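Local coordinates for protein aminomethyltransferase (Bartonella henselae, PDB 3GIR) that belongs to the aminomethyltransferase (glycine cleavage T-protein) family, joining a folate-binding domain to a C-terminal barrel domain, at residues 114-119 / 279-284; 124-129 / 261-266; 98-103 / 291-296; 273-278 / 305-310. All blocks are in the same frame, centred on the assembly; numbering follows the deposited sequence.

Contact 1 of 4, residues 114-119 / 279-284; sequences SRYSYL and TWAVPK
An outer strand of an antiparallel sheet is covered here by a short 3-10 turn: Tyr-116 and Tyr-118 of strand 114-120 pack against Ala-281 and its neighbours in 279-281. The methyl of Ala-281 fits between the two tyrosines, with CB 4.0 Å from Tyr-116 CD2, at the edge of that ring, and 3.9 Å from Tyr-118 CE2. Tyr-116 has CG anti to its own backbone nitrogen (chi1 179°), which extends the ring toward the turn, where CD2 comes within 3.6 Å of Trp-280 CH2. Although the two aromatic planes are only 25° apart, their centroids are separated by 5.5 Å; the rings are slid aside with little overlap, and CH2 of the indole does the touching. Val-282 CG2 reaches the phenol end of Tyr-118, 3.4 Å from OH, and that hydroxyl is hydrogen-bonded to Leu-278 O just before the turn. The turn itself is closed by Val-282 N bonding Thr-279 O. Strand 114-120 is an outermost strand of the five-stranded sheet, and the loop between helices 248-257 and 284-289 packs against it; Tyr-116 OH is hydrogen-bonded to Asp-129 OD2 of the adjacent strand 126-136. No direct hydrogen bond joins the segments, and water takes that role. Water 1 donates to Tyr-116 O (2.6 Å) and to Ala-281 O, while water 2 donates to Trp-280 O and lies at the edge of the Arg-115 guanidinium, in its plane. The Arg-115 chain bends at chi3, and NH1 comes 3.3 Å from Pro-283 CG.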
loop_
_atom_site.group_PDB
_atom_site.type_symbol
_atom_site.label_atom_id
_atom_site.label_comp_id
_atom_site.label_asym_id
_atom_site.label_seq_id
_atom_site.Cartn_x
_atom_site.Cartn_y
_atom_site.Cartn_z
ATOM N N SER A 114 -2.118 -1.755 14.552
ATOM C CA SER A 114 -2.372 -1.152 13.236
ATOM C C SER A 114 -3.449 -1.939 12.500
ATOM O O SER A 114 -3.541 -3.172 12.623
ATOM C CB SER A 114 -1.130 -1.189 12.349
ATOM O OG SER A 114 -0.061 -0.490 12.925
ATOM N N ARG A 115 -4.248 -1.255 11.701
ATOM C CA ARG A 115 -5.264 -1.909 10.847
ATOM C C ARG A 115 -5.290 -1.253 9.496
ATOM O O ARG A 115 -5.246 -0.016 9.406
ATOM C CB ARG A 115 -6.687 -1.801 11.448
ATOM C CG ARG A 115 -6.988 -2.897 12.478
ATOM C CD ARG A 115 -8.438 -2.813 12.844
ATOM N NE ARG A 115 -9.179 -3.538 11.842
ATOM C CZ ARG A 115 -9.689 -4.759 12.019
ATOM N NH1 ARG A 115 -10.303 -5.350 11.009
ATOM N NH2 ARG A 115 -9.621 -5.380 13.210
ATOM N N TYR A 116 -5.448 -2.089 8.475
ATOM C CA TYR A 116 -5.683 -1.620 7.119
ATOM C C TYR A 116 -7.110 -1.161 7.026
ATOM O O TYR A 116 -8.048 -1.822 7.528
ATOM C CB TYR A 116 -5.448 -2.776 6.098
ATOM C CG TYR A 116 -5.680 -2.417 4.662
ATOM C CD1 TYR A 116 -4.741 -1.722 3.933
ATOM C CD2 TYR A 116 -6.878 -2.762 4.033
ATOM C CE1 TYR A 116 -4.978 -1.412 2.575
ATOM C CE2 TYR A 116 -7.112 -2.439 2.704
ATOM C CZ TYR A 116 -6.166 -1.801 1.977
ATOM O OH TYR A 116 -6.507 -1.469 0.651
ATOM N N SER A 117 -7.333 -0.003 6.416
ATOM C CA SER A 117 -8.665 0.529 6.259
ATOM C C SER A 117 -8.734 1.404 5.010
ATOM O O SER A 117 -7.822 1.426 4.173
ATOM C CB SER A 117 -9.115 1.324 7.484
ATOM O OG SER A 117 -10.519 1.455 7.511
ATOM N N TYR A 118 -9.836 2.122 4.872
ATOM C CA TYR A 118 -10.009 3.023 3.727
ATOM C C TYR A 118 -10.990 4.124 4.013
ATOM O O TYR A 118 -11.957 3.931 4.748
ATOM C CB TYR A 118 -10.453 2.229 2.456
ATOM C CG TYR A 118 -11.122 0.930 2.685
ATOM C CD1 TYR A 118 -12.383 0.879 3.243
ATOM C CD2 TYR A 118 -10.556 -0.270 2.274
ATOM C CE1 TYR A 118 -13.021 -0.335 3.418
ATOM C CE2 TYR A 118 -11.192 -1.474 2.494
ATOM C CZ TYR A 118 -12.423 -1.485 3.047
ATOM O OH TYR A 118 -13.127 -2.658 3.227
ATOM N N LEU A 119 -10.728 5.262 3.412
ATOM C CA LEU A 119 -11.616 6.404 3.453
ATOM C C LEU A 119 -12.631 6.202 2.313
ATOM O O LEU A 119 -12.258 6.166 1.160
ATOM C CB LEU A 119 -10.772 7.663 3.229
ATOM C CG LEU A 119 -11.459 8.955 3.465
ATOM C CD1 LEU A 119 -11.787 9.208 5.000
ATOM C CD2 LEU A 119 -10.635 10.147 2.807
ATOM N N THR A 279 -13.491 -6.289 1.377
ATOM C CA THR A 279 -14.478 -6.120 2.454
ATOM C C THR A 279 -13.983 -6.763 3.746
ATOM O O THR A 279 -14.518 -6.430 4.797
ATOM C CB THR A 279 -15.891 -6.758 2.139
ATOM O OG1 THR A 279 -15.697 -8.156 1.925
ATOM C CG2 THR A 279 -16.512 -6.075 0.898
ATOM N N TRP A 280 -13.007 -7.670 3.675
ATOM C CA TRP A 280 -12.415 -8.317 4.854
ATOM C C TRP A 280 -11.908 -7.286 5.889
ATOM O O TRP A 280 -11.812 -7.576 7.079
ATOM C CB TRP A 280 -11.291 -9.254 4.489
ATOM C CG TRP A 280 -10.165 -8.641 3.689
ATOM C CD1 TRP A 280 -9.994 -8.777 2.362
ATOM C CD2 TRP A 280 -9.055 -7.868 4.168
ATOM N NE1 TRP A 280 -8.851 -8.127 1.951
ATOM C CE2 TRP A 280 -8.267 -7.541 3.044
ATOM C CE3 TRP A 280 -8.669 -7.394 5.424
ATOM C CZ2 TRP A 280 -7.103 -6.787 3.151
ATOM C CZ3 TRP A 280 -7.498 -6.648 5.507
ATOM C CH2 TRP A 280 -6.762 -6.341 4.382
ATOM N N ALA A 281 -11.582 -6.085 5.405
ATOM C CA ALA A 281 -11.070 -5.015 6.275
ATOM C C ALA A 281 -12.111 -4.417 7.229
ATOM O O ALA A 281 -11.728 -3.609 8.102
ATOM C CB ALA A 281 -10.419 -3.901 5.415
ATOM N N VAL A 282 -13.407 -4.717 7.041
ATOM C CA VAL A 282 -14.493 -4.184 7.845
ATOM C C VAL A 282 -15.134 -5.365 8.556
ATOM O O VAL A 282 -15.853 -6.140 7.916
ATOM C CB VAL A 282 -15.565 -3.470 7.011
ATOM C CG1 VAL A 282 -16.611 -2.781 7.866
ATOM C CG2 VAL A 282 -14.947 -2.426 6.086
ATOM N N PRO A 283 -14.823 -5.542 9.864
ATOM C CA PRO A 283 -15.380 -6.677 10.639
ATOM C C PRO A 283 -16.892 -6.587 10.788
ATOM O O PRO A 283 -17.485 -5.542 10.553
ATOM C CB PRO A 283 -14.672 -6.590 11.996
ATOM C CG PRO A 283 -13.501 -5.652 11.803
ATOM C CD PRO A 283 -13.857 -4.736 10.640
ATOM N N LYS A 284 -17.509 -7.727 11.084
ATOM C CA LYS A 284 -18.964 -7.831 11.216
ATOM C C LYS A 284 -19.541 -6.806 12.183
ATOM O O LYS A 284 -20.540 -6.195 11.884
ATOM C CB LYS A 284 -19.395 -9.270 11.645
HETATM O O HOH W 1 -8.707 -3.933 8.887
HETATM O O HOH W 2 -11.297 -7.201 9.607
HETATM O O HOH W 3 -11.584 -0.969 8.091
#

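Contact 2 of 4, residues 124-129 / 261-266; sequences AGILDD and CLHGND
His-263 reaches from the irregular loop between helices 248-257 and 284-289 to Ile-126, beside the corner the chain turns at Leu-127, in the region of strand 126-136 of the five-stranded antiparallel sheet. Its CG is anti to the backbone nitrogen (chi1 -166°), which carries the imidazole across to the strand. NE2 then donates to Ile-126 O over 2.8 Å in a nearly straight bond, 176° at the hydrogen. The carbonyl oxygen lies in the imidazole plane, whereas the nitrogen stands well above the carbonyl plane, by 44°. Leu-127 O lies 3.2 Å from His-263 CE1 but is badly placed for the N-H of NE2, which is spent on Ile-126 O. One imidazole face is covered by the backbone of Asp-128, whose CA makes a CH-pi contact 4.0 Å from the centroid and displaced toward the rim. The methyl branch CG2 of Ile-126 meets CD2 of the ring at 3.8 Å.

The two aspartates turn their carboxylates differently. Asp-128 brings OD1 near His-263 CG, while OD2 accepts from Asn-145 N. Asp-129 places CG between N and the carbonyl carbon; OD2 pairs with Tyr-116 OH and OD1 passes alongside His-263 CB. Behind the histidine, Leu-262 O accepts from both Asn-265 N and Asp-266 N. Leu-262 N in turn donates to Asp-266 OD2 on its anti lone pair, at 2.8 Å, and the same oxygen makes a salt bridge with Arg-255. Water 4 connects the aspartate to the loop, lying 2.8 Å from Asp-129 OD1 and accepting from His-263 N at 2.9 Å.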
loop_
_atom_site.group_PDB
_atom_site.type_symbol
_atom_site.label_atom_id
_atom_site.label_comp_id
_atom_site.label_asym_id
_atom_site.label_seq_id
_atom_site.Cartn_x
_atom_site.Cartn_y
_atom_site.Cartn_z
ATOM N N ALA A 124 -19.544 4.624 -1.290
ATOM C CA ALA A 124 -18.619 3.579 -0.834
ATOM C C ALA A 124 -17.483 3.309 -1.795
ATOM O O ALA A 124 -16.818 2.272 -1.691
ATOM C CB ALA A 124 -19.377 2.203 -0.379
ATOM N N GLY A 125 -17.184 4.271 -2.698
ATOM C CA GLY A 125 -15.952 4.210 -3.462
ATOM C C GLY A 125 -14.773 4.556 -2.562
ATOM O O GLY A 125 -14.904 5.238 -1.540
ATOM N N ILE A 126 -13.602 4.037 -2.920
ATOM C CA ILE A 126 -12.417 4.180 -2.081
ATOM C C ILE A 126 -11.663 5.437 -2.442
ATOM O O ILE A 126 -10.971 5.531 -3.474
ATOM C CB ILE A 126 -11.519 2.933 -2.171
ATOM C CG1 ILE A 126 -12.219 1.683 -1.626
ATOM C CG2 ILE A 126 -10.171 3.132 -1.319
ATOM C CD1 ILE A 126 -11.529 0.376 -2.010
ATOM N N LEU A 127 -11.763 6.473 -1.589
ATOM C CA LEU A 127 -10.991 7.708 -1.800
ATOM C C LEU A 127 -9.472 7.463 -1.611
ATOM O O LEU A 127 -8.664 8.076 -2.294
ATOM C CB LEU A 127 -11.426 8.782 -0.780
ATOM C CG LEU A 127 -12.903 9.204 -1.000
ATOM C CD1 LEU A 127 -13.491 10.049 0.184
ATOM C CD2 LEU A 127 -12.943 10.056 -2.327
ATOM N N ASP A 128 -9.124 6.612 -0.660
ATOM C CA ASP A 128 -7.736 6.228 -0.359
ATOM C C ASP A 128 -7.760 5.035 0.540
ATOM O O ASP A 128 -8.672 4.866 1.349
ATOM C CB ASP A 128 -6.921 7.354 0.296
ATOM C CG ASP A 128 -5.390 7.218 0.039
ATOM O OD1 ASP A 128 -5.044 6.335 -0.785
ATOM O OD2 ASP A 128 -4.606 7.884 0.781
ATOM N N ASP A 129 -6.746 4.197 0.416
ATOM C CA ASP A 129 -6.541 3.165 1.440
ATOM C C ASP A 129 -5.479 3.656 2.408
ATOM O O ASP A 129 -4.654 4.521 2.042
ATOM C CB ASP A 129 -6.296 1.762 0.886
ATOM C CG ASP A 129 -5.148 1.602 0.009
ATOM O OD1 ASP A 129 -4.519 2.567 -0.516
ATOM O OD2 ASP A 129 -4.867 0.355 -0.220
ATOM N N CYS A 261 -2.788 -4.030 -3.307
ATOM C CA CYS A 261 -3.348 -2.973 -4.193
ATOM C C CYS A 261 -2.546 -1.698 -4.197
ATOM O O CYS A 261 -1.958 -1.293 -3.165
ATOM C CB CYS A 261 -4.744 -2.599 -3.772
ATOM S SG CYS A 261 -5.934 -3.915 -4.128
ATOM N N LEU A 262 -2.580 -1.013 -5.340
ATOM C CA LEU A 262 -2.030 0.329 -5.456
ATOM C C LEU A 262 -3.192 1.279 -5.762
ATOM O O LEU A 262 -3.832 1.189 -6.834
ATOM C CB LEU A 262 -0.899 0.397 -6.483
ATOM C CG LEU A 262 -0.489 1.837 -6.813
ATOM C CD1 LEU A 262 0.146 2.392 -5.535
ATOM C CD2 LEU A 262 0.467 1.857 -8.003
ATOM N N HIS A 263 -3.465 2.242 -4.873
ATOM C CA HIS A 263 -4.527 3.153 -5.146
ATOM C C HIS A 263 -4.161 4.045 -6.321
ATOM O O HIS A 263 -3.020 4.471 -6.502
ATOM C CB HIS A 263 -4.868 3.994 -3.913
ATOM C CG HIS A 263 -6.169 4.712 -4.029
ATOM N ND1 HIS A 263 -6.284 5.883 -4.732
ATOM C CD2 HIS A 263 -7.421 4.394 -3.608
ATOM C CE1 HIS A 263 -7.541 6.281 -4.717
ATOM N NE2 HIS A 263 -8.258 5.402 -4.044
ATOM N N GLY A 264 -5.147 4.224 -7.200
ATOM C CA GLY A 264 -4.941 4.910 -8.490
ATOM C C GLY A 264 -4.754 3.950 -9.653
ATOM O O GLY A 264 -4.894 4.336 -10.819
ATOM N N ASN A 265 -4.469 2.690 -9.334
ATOM C CA ASN A 265 -4.370 1.597 -10.311
ATOM C C ASN A 265 -5.478 0.605 -10.040
ATOM O O ASN A 265 -6.504 0.564 -10.739
ATOM C CB ASN A 265 -3.040 0.856 -10.221
ATOM C CG ASN A 265 -1.903 1.554 -10.968
ATOM O OD1 ASN A 265 -1.793 2.791 -10.952
ATOM N ND2 ASN A 265 -1.016 0.770 -11.557
ATOM N N ASP A 266 -5.308 -0.158 -8.978
ATOM C CA ASP A 266 -6.218 -1.249 -8.677
ATOM C C ASP A 266 -7.449 -0.913 -7.898
ATOM O O ASP A 266 -8.360 -1.717 -7.832
ATOM C CB ASP A 266 -5.459 -2.313 -7.908
ATOM C CG ASP A 266 -4.099 -2.573 -8.510
ATOM O OD1 ASP A 266 -3.985 -2.963 -9.713
ATOM O OD2 ASP A 266 -3.119 -2.314 -7.768
HETATM O O HOH W 4 -2.448 1.888 -2.214
HETATM O O HOH W 5 -2.764 -0.982 -0.582
#

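Contact 3 of 4, residues 98-103 / 291-296; sequences LSYALP and QFYGAK
Tyr-293 N donates to Tyr-100 O near the end of helix 94-101, 2.7 Å away; the bond is 168° at the hydrogen and lies in the carbonyl plane. The same oxygen receives a CA-H...O contact from Phe-292 CA at 3.3 Å, so two successive residues converge on one carbonyl. Further along the chain, Pro-103 CB sits over the centre of the Phe-292 ring, 3.5 Å from the centroid and only 5° off the normal, a well-centred CH-pi contact. Ala-295 CB covers the opposite face, leaving the phenyl held between two aliphatic groups. Phe-292 has CG between N and the carbonyl carbon (chi1 58°), which turns the ring onto the proline. The tyrosines run side by side, both with CG anti to N, and Tyr-100 OH approaches the edge of the Tyr-293 ring, 3.3 Å from CD1. Tyr-100 in turn meets Gln-291 O at the edge of its own ring.

A type II turn from Phe-292 to Ala-295 sets these groups in place; Gly-294, with positive phi, takes its third position and is the N-cap of the helix that follows. Water 6 donates to Ala-101 O (2.8 Å) and Tyr-293 O. Arg-159 of helix 149-159 bonds Ala-101 O and makes a cation-pi contact with Tyr-293. The end of helix 94-101 thus meets the turn that leads into helix 295-304, with Pro-103 and Phe-292 packed against strand 114-120.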
loop_
_atom_site.group_PDB
_atom_site.type_symbol
_atom_site.label_atom_id
_atom_site.label_comp_id
_atom_site.label_asym_id
_atom_site.label_seq_id
_atom_site.Cartn_x
_atom_site.Cartn_y
_atom_site.Cartn_z
ATOM N N LEU A 98 -12.835 8.802 14.522
ATOM C CA LEU A 98 -12.281 7.760 13.644
ATOM C C LEU A 98 -13.306 6.738 13.258
ATOM O O LEU A 98 -13.330 6.290 12.115
ATOM C CB LEU A 98 -10.976 7.152 14.212
ATOM C CG LEU A 98 -9.808 8.137 14.102
ATOM C CD1 LEU A 98 -8.707 7.591 15.042
ATOM C CD2 LEU A 98 -9.299 8.283 12.642
ATOM N N SER A 99 -14.193 6.402 14.195
ATOM C CA SER A 99 -15.252 5.416 13.880
ATOM C C SER A 99 -16.351 5.968 12.989
ATOM O O SER A 99 -17.104 5.215 12.420
ATOM C CB SER A 99 -15.837 4.876 15.193
ATOM O OG SER A 99 -14.845 4.424 16.049
ATOM N N TYR A 100 -16.424 7.272 12.843
ATOM C CA TYR A 100 -17.272 7.904 11.835
ATOM C C TYR A 100 -16.572 8.079 10.499
ATOM O O TYR A 100 -17.102 7.771 9.423
ATOM C CB TYR A 100 -17.731 9.236 12.365
ATOM C CG TYR A 100 -18.431 10.080 11.338
ATOM C CD1 TYR A 100 -19.663 9.697 10.819
ATOM C CD2 TYR A 100 -17.885 11.247 10.874
ATOM C CE1 TYR A 100 -20.295 10.449 9.867
ATOM C CE2 TYR A 100 -18.532 12.034 9.940
ATOM C CZ TYR A 100 -19.778 11.617 9.449
ATOM O OH TYR A 100 -20.420 12.334 8.477
ATOM N N ALA A 101 -15.317 8.542 10.557
ATOM C CA ALA A 101 -14.601 8.834 9.320
ATOM C C ALA A 101 -14.275 7.617 8.524
ATOM O O ALA A 101 -14.268 7.654 7.288
ATOM C CB ALA A 101 -13.278 9.680 9.575
ATOM N N LEU A 102 -13.939 6.537 9.237
ATOM C CA LEU A 102 -13.468 5.288 8.607
ATOM C C LEU A 102 -14.305 4.122 9.097
ATOM O O LEU A 102 -14.766 4.162 10.256
ATOM C CB LEU A 102 -12.026 4.989 9.015
ATOM C CG LEU A 102 -11.007 6.064 8.694
ATOM C CD1 LEU A 102 -9.622 5.741 9.325
ATOM C CD2 LEU A 102 -10.849 6.266 7.151
ATOM N N PRO A 103 -14.321 3.025 8.315
ATOM C CA PRO A 103 -15.077 1.829 8.766
ATOM C C PRO A 103 -14.283 0.957 9.742
ATOM O O PRO A 103 -13.950 -0.191 9.445
ATOM C CB PRO A 103 -15.369 1.086 7.455
ATOM C CG PRO A 103 -14.188 1.451 6.586
ATOM C CD PRO A 103 -13.787 2.863 6.970
ATOM N N GLN A 291 -21.895 2.853 11.560
ATOM C CA GLN A 291 -21.778 4.264 11.972
ATOM C C GLN A 291 -20.779 5.077 11.119
ATOM O O GLN A 291 -20.665 6.276 11.298
ATOM C CB GLN A 291 -21.510 4.396 13.456
ATOM C CG GLN A 291 -20.178 3.889 13.919
ATOM C CD GLN A 291 -19.931 4.032 15.430
ATOM O OE1 GLN A 291 -19.987 3.041 16.192
ATOM N NE2 GLN A 291 -19.622 5.257 15.865
ATOM N N PHE A 292 -20.069 4.407 10.223
ATOM C CA PHE A 292 -19.082 5.099 9.398
ATOM C C PHE A 292 -19.679 5.764 8.178
ATOM O O PHE A 292 -20.711 5.309 7.610
ATOM C CB PHE A 292 -17.972 4.149 8.959
ATOM C CG PHE A 292 -18.432 2.929 8.185
ATOM C CD1 PHE A 292 -18.455 2.916 6.832
ATOM C CD2 PHE A 292 -18.735 1.746 8.836
ATOM C CE1 PHE A 292 -18.852 1.781 6.124
ATOM C CE2 PHE A 292 -19.090 0.616 8.084
ATOM C CZ PHE A 292 -19.132 0.675 6.753
ATOM N N TYR A 293 -18.997 6.805 7.712
ATOM C CA TYR A 293 -19.300 7.517 6.483
ATOM C C TYR A 293 -19.208 6.537 5.285
ATOM O O TYR A 293 -18.190 5.901 5.087
ATOM C CB TYR A 293 -18.304 8.680 6.298
ATOM C CG TYR A 293 -18.726 9.700 5.278
ATOM C CD1 TYR A 293 -19.300 10.910 5.675
ATOM C CD2 TYR A 293 -18.645 9.453 3.932
ATOM C CE1 TYR A 293 -19.759 11.843 4.730
ATOM C CE2 TYR A 293 -19.053 10.390 2.982
ATOM C CZ TYR A 293 -19.636 11.581 3.387
ATOM O OH TYR A 293 -20.050 12.484 2.432
ATOM N N GLY A 294 -20.284 6.438 4.492
ATOM C CA GLY A 294 -20.384 5.471 3.398
ATOM C C GLY A 294 -21.062 4.172 3.753
ATOM O O GLY A 294 -21.145 3.289 2.886
ATOM N N ALA A 295 -21.461 3.960 5.016
ATOM C CA ALA A 295 -21.982 2.674 5.455
ATOM C C ALA A 295 -23.206 2.205 4.656
ATOM O O ALA A 295 -23.287 1.029 4.346
ATOM C CB ALA A 295 -22.304 2.697 6.962
ATOM N N LYS A 296 -24.138 3.094 4.392
ATOM C CA LYS A 296 -25.392 2.663 3.736
ATOM C C LYS A 296 -25.051 2.075 2.368
ATOM O O LYS A 296 -25.503 0.977 2.055
ATOM C CB LYS A 296 -26.369 3.827 3.579
ATOM C CG LYS A 296 -27.593 3.491 2.710
ATOM C CD LYS A 296 -28.589 4.608 2.719
ATOM C CE LYS A 296 -29.779 4.315 1.790
ATOM N NZ LYS A 296 -30.862 5.334 2.041
HETATM O O HOH W 6 -15.352 6.159 5.228
#

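Contact 4 of 4, residues 273-278 / 305-310; sequences PIDAAL and GPSRCR
Arg-310 leaves its backbone with CG anti to N (chi1 -177°) and bends at chi3 (62°), which turns the guanidinium side-on to Ala-276. NE and NH2 both donate to Ala-276 O, at 2.7 and 2.9 Å; the oxygen lies essentially in the guanidinium plane, and this two-nitrogen grip fixes the rotation of the group. NH2 also passes 3.8 Å from Leu-278 CD2. Asp-275 has CG anti to its carbonyl carbon, beside N, and OD1 accepts from Ser-307 N at 3.0 Å on the syn side, though 34° out of the carboxylate plane.

Asp-275 O accepts from Arg-310 N at 3.0 Å, nearly along the C=O axis. The acceptors belong to a type I turn, Ile-274 to Ala-277, in the loop of the folate-binding domain. The donors lie where the chain leaves helix 295-304 and enters strand 309-315 of the C-terminal barrel, so the contact probably ties the folate-binding part of the fold to that barrel.

The other carboxylate oxygen, OD2, accepts from two waters: water 7 also accepts from Arg-308 NE at 2.5 Å, and water 8 is also hydrogen-bonded to Ser-307 OG. Arg-308 makes a cation-pi contact with Tyr-355. At the far end the Ile-274 and Pro-306 side chains cross at about a right angle, CG2 3.8 Å from CD, with Phe-298 and Leu-302 of helix 295-304 also touching the isoleucine.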
loop_
_atom_site.group_PDB
_atom_site.type_symbol
_atom_site.label_atom_id
_atom_site.label_comp_id
_atom_site.label_asym_id
_atom_site.label_seq_id
_atom_site.Cartn_x
_atom_site.Cartn_y
_atom_site.Cartn_z
ATOM N N PRO A 273 -15.159 -1.451 -1.868
ATOM C CA PRO A 273 -14.395 -2.564 -1.367
ATOM C C PRO A 273 -14.969 -3.908 -1.824
ATOM O O PRO A 273 -14.243 -4.883 -1.862
ATOM C CB PRO A 273 -14.490 -2.431 0.173
ATOM C CG PRO A 273 -14.683 -0.981 0.357
ATOM C CD PRO A 273 -15.606 -0.564 -0.782
ATOM N N ILE A 274 -16.249 -3.912 -2.190
ATOM C CA ILE A 274 -16.892 -5.121 -2.651
ATOM C C ILE A 274 -16.283 -5.484 -3.997
ATOM O O ILE A 274 -15.836 -6.631 -4.174
ATOM C CB ILE A 274 -18.453 -4.949 -2.724
ATOM C CG1 ILE A 274 -19.073 -4.611 -1.327
ATOM C CG2 ILE A 274 -19.108 -6.205 -3.287
ATOM C CD1 ILE A 274 -18.660 -3.181 -0.636
ATOM N N ASP A 275 -16.236 -4.523 -4.928
ATOM C CA ASP A 275 -15.647 -4.789 -6.250
ATOM C C ASP A 275 -14.167 -5.193 -6.076
ATOM O O ASP A 275 -13.642 -6.044 -6.766
ATOM C CB ASP A 275 -15.680 -3.517 -7.119
ATOM C CG ASP A 275 -17.046 -2.900 -7.246
ATOM O OD1 ASP A 275 -18.019 -3.703 -7.268
ATOM O OD2 ASP A 275 -17.095 -1.603 -7.375
ATOM N N ALA A 276 -13.464 -4.520 -5.160
ATOM C CA ALA A 276 -12.053 -4.727 -4.952
ATOM C C ALA A 276 -11.651 -5.929 -4.123
ATOM O O ALA A 276 -10.472 -6.192 -3.929
ATOM C CB ALA A 276 -11.426 -3.405 -4.332
ATOM N N ALA A 277 -12.646 -6.677 -3.636
ATOM C CA ALA A 277 -12.415 -7.803 -2.721
ATOM C C ALA A 277 -11.537 -7.432 -1.537
ATOM O O ALA A 277 -10.595 -8.167 -1.179
ATOM C CB ALA A 277 -11.822 -9.048 -3.465
ATOM N N LEU A 278 -11.954 -6.341 -0.872
ATOM C CA LEU A 278 -11.285 -5.827 0.308
ATOM C C LEU A 278 -12.291 -5.694 1.474
ATOM O O LEU A 278 -11.981 -5.033 2.486
ATOM C CB LEU A 278 -10.642 -4.495 -0.035
ATOM C CG LEU A 278 -9.504 -4.427 -1.053
ATOM C CD1 LEU A 278 -9.099 -2.970 -1.225
ATOM C CD2 LEU A 278 -8.312 -5.219 -0.599
ATOM N N GLY A 305 -23.908 -7.449 -4.446
ATOM C CA GLY A 305 -22.740 -8.106 -5.069
ATOM C C GLY A 305 -21.915 -7.192 -5.983
ATOM O O GLY A 305 -22.319 -6.075 -6.342
ATOM N N PRO A 306 -20.725 -7.659 -6.369
ATOM C CA PRO A 306 -19.798 -6.759 -7.101
ATOM C C PRO A 306 -20.250 -6.385 -8.531
ATOM O O PRO A 306 -20.886 -7.188 -9.184
ATOM C CB PRO A 306 -18.466 -7.534 -7.075
ATOM C CG PRO A 306 -18.785 -8.916 -6.593
ATOM C CD PRO A 306 -20.079 -8.865 -5.844
ATOM N N SER A 307 -19.950 -5.151 -8.982
ATOM C CA SER A 307 -20.248 -4.716 -10.377
ATOM C C SER A 307 -19.123 -5.124 -11.353
ATOM O O SER A 307 -19.343 -5.155 -12.562
ATOM C CB SER A 307 -20.592 -3.193 -10.472
ATOM O OG SER A 307 -19.490 -2.299 -10.268
ATOM N N ARG A 308 -17.950 -5.429 -10.791
ATOM C CA ARG A 308 -16.789 -5.979 -11.492
ATOM C C ARG A 308 -15.907 -6.486 -10.354
ATOM O O ARG A 308 -16.141 -6.117 -9.198
ATOM C CB ARG A 308 -16.049 -4.911 -12.228
ATOM C CG ARG A 308 -15.946 -3.617 -11.526
ATOM C CD ARG A 308 -15.106 -2.724 -12.416
ATOM N NE ARG A 308 -14.841 -1.404 -11.885
ATOM C CZ ARG A 308 -13.856 -0.599 -12.320
ATOM N NH1 ARG A 308 -13.002 -0.998 -13.286
ATOM N NH2 ARG A 308 -13.701 0.626 -11.780
ATOM N N CYS A 309 -14.907 -7.313 -10.652
ATOM C CA CYS A 309 -14.171 -8.048 -9.589
ATOM C C CYS A 309 -12.675 -7.895 -9.785
ATOM O O CYS A 309 -12.181 -8.219 -10.862
ATOM C CB CYS A 309 -14.421 -9.520 -9.607
ATOM S SG CYS A 309 -16.213 -9.826 -9.375
ATOM N N ARG A 310 -11.945 -7.490 -8.730
ATOM C CA ARG A 310 -10.483 -7.455 -8.804
ATOM C C ARG A 310 -9.893 -8.850 -8.686
ATOM O O ARG A 310 -10.198 -9.623 -7.730
ATOM C CB ARG A 310 -9.909 -6.609 -7.674
ATOM C CG ARG A 310 -8.362 -6.498 -7.794
ATOM C CD ARG A 310 -7.828 -5.585 -6.678
ATOM N NE ARG A 310 -8.146 -6.174 -5.362
ATOM C CZ ARG A 310 -7.446 -7.095 -4.710
ATOM N NH1 ARG A 310 -6.253 -7.531 -5.115
ATOM N NH2 ARG A 310 -7.917 -7.544 -3.556
HETATM O O HOH W 7 -16.142 -0.497 -9.916
HETATM O O HOH W 8 -19.338 -0.534 -7.958
#

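Contacts 1 and 2 each touch the other three; the centre of contact 1 lies about 13, 11 and 14 Å from those of contacts 2, 3 and 4. Neighbouring strands 114-120 and 126-136 join contacts 1 and 2, where Leu-119 O and Leu-127 N, 2.8 Å apart, probably form a hydrogen bond. Tyr-118 packs on Pro-103 of contact 3, and Ala-124 O of contact 2 lies 3.2 Å from Pro-273 CD of contact 4. Contacts 3 and 4 do not touch, their nearest atoms being about 7 Å apart, but helix 295-304 runs from one toward the other. Segments 261-266, 273-278 and 279-284 share one long loop. The sodium ion, bound by Leu-238, Asp-240 and Val-243, involves none of the four contacts.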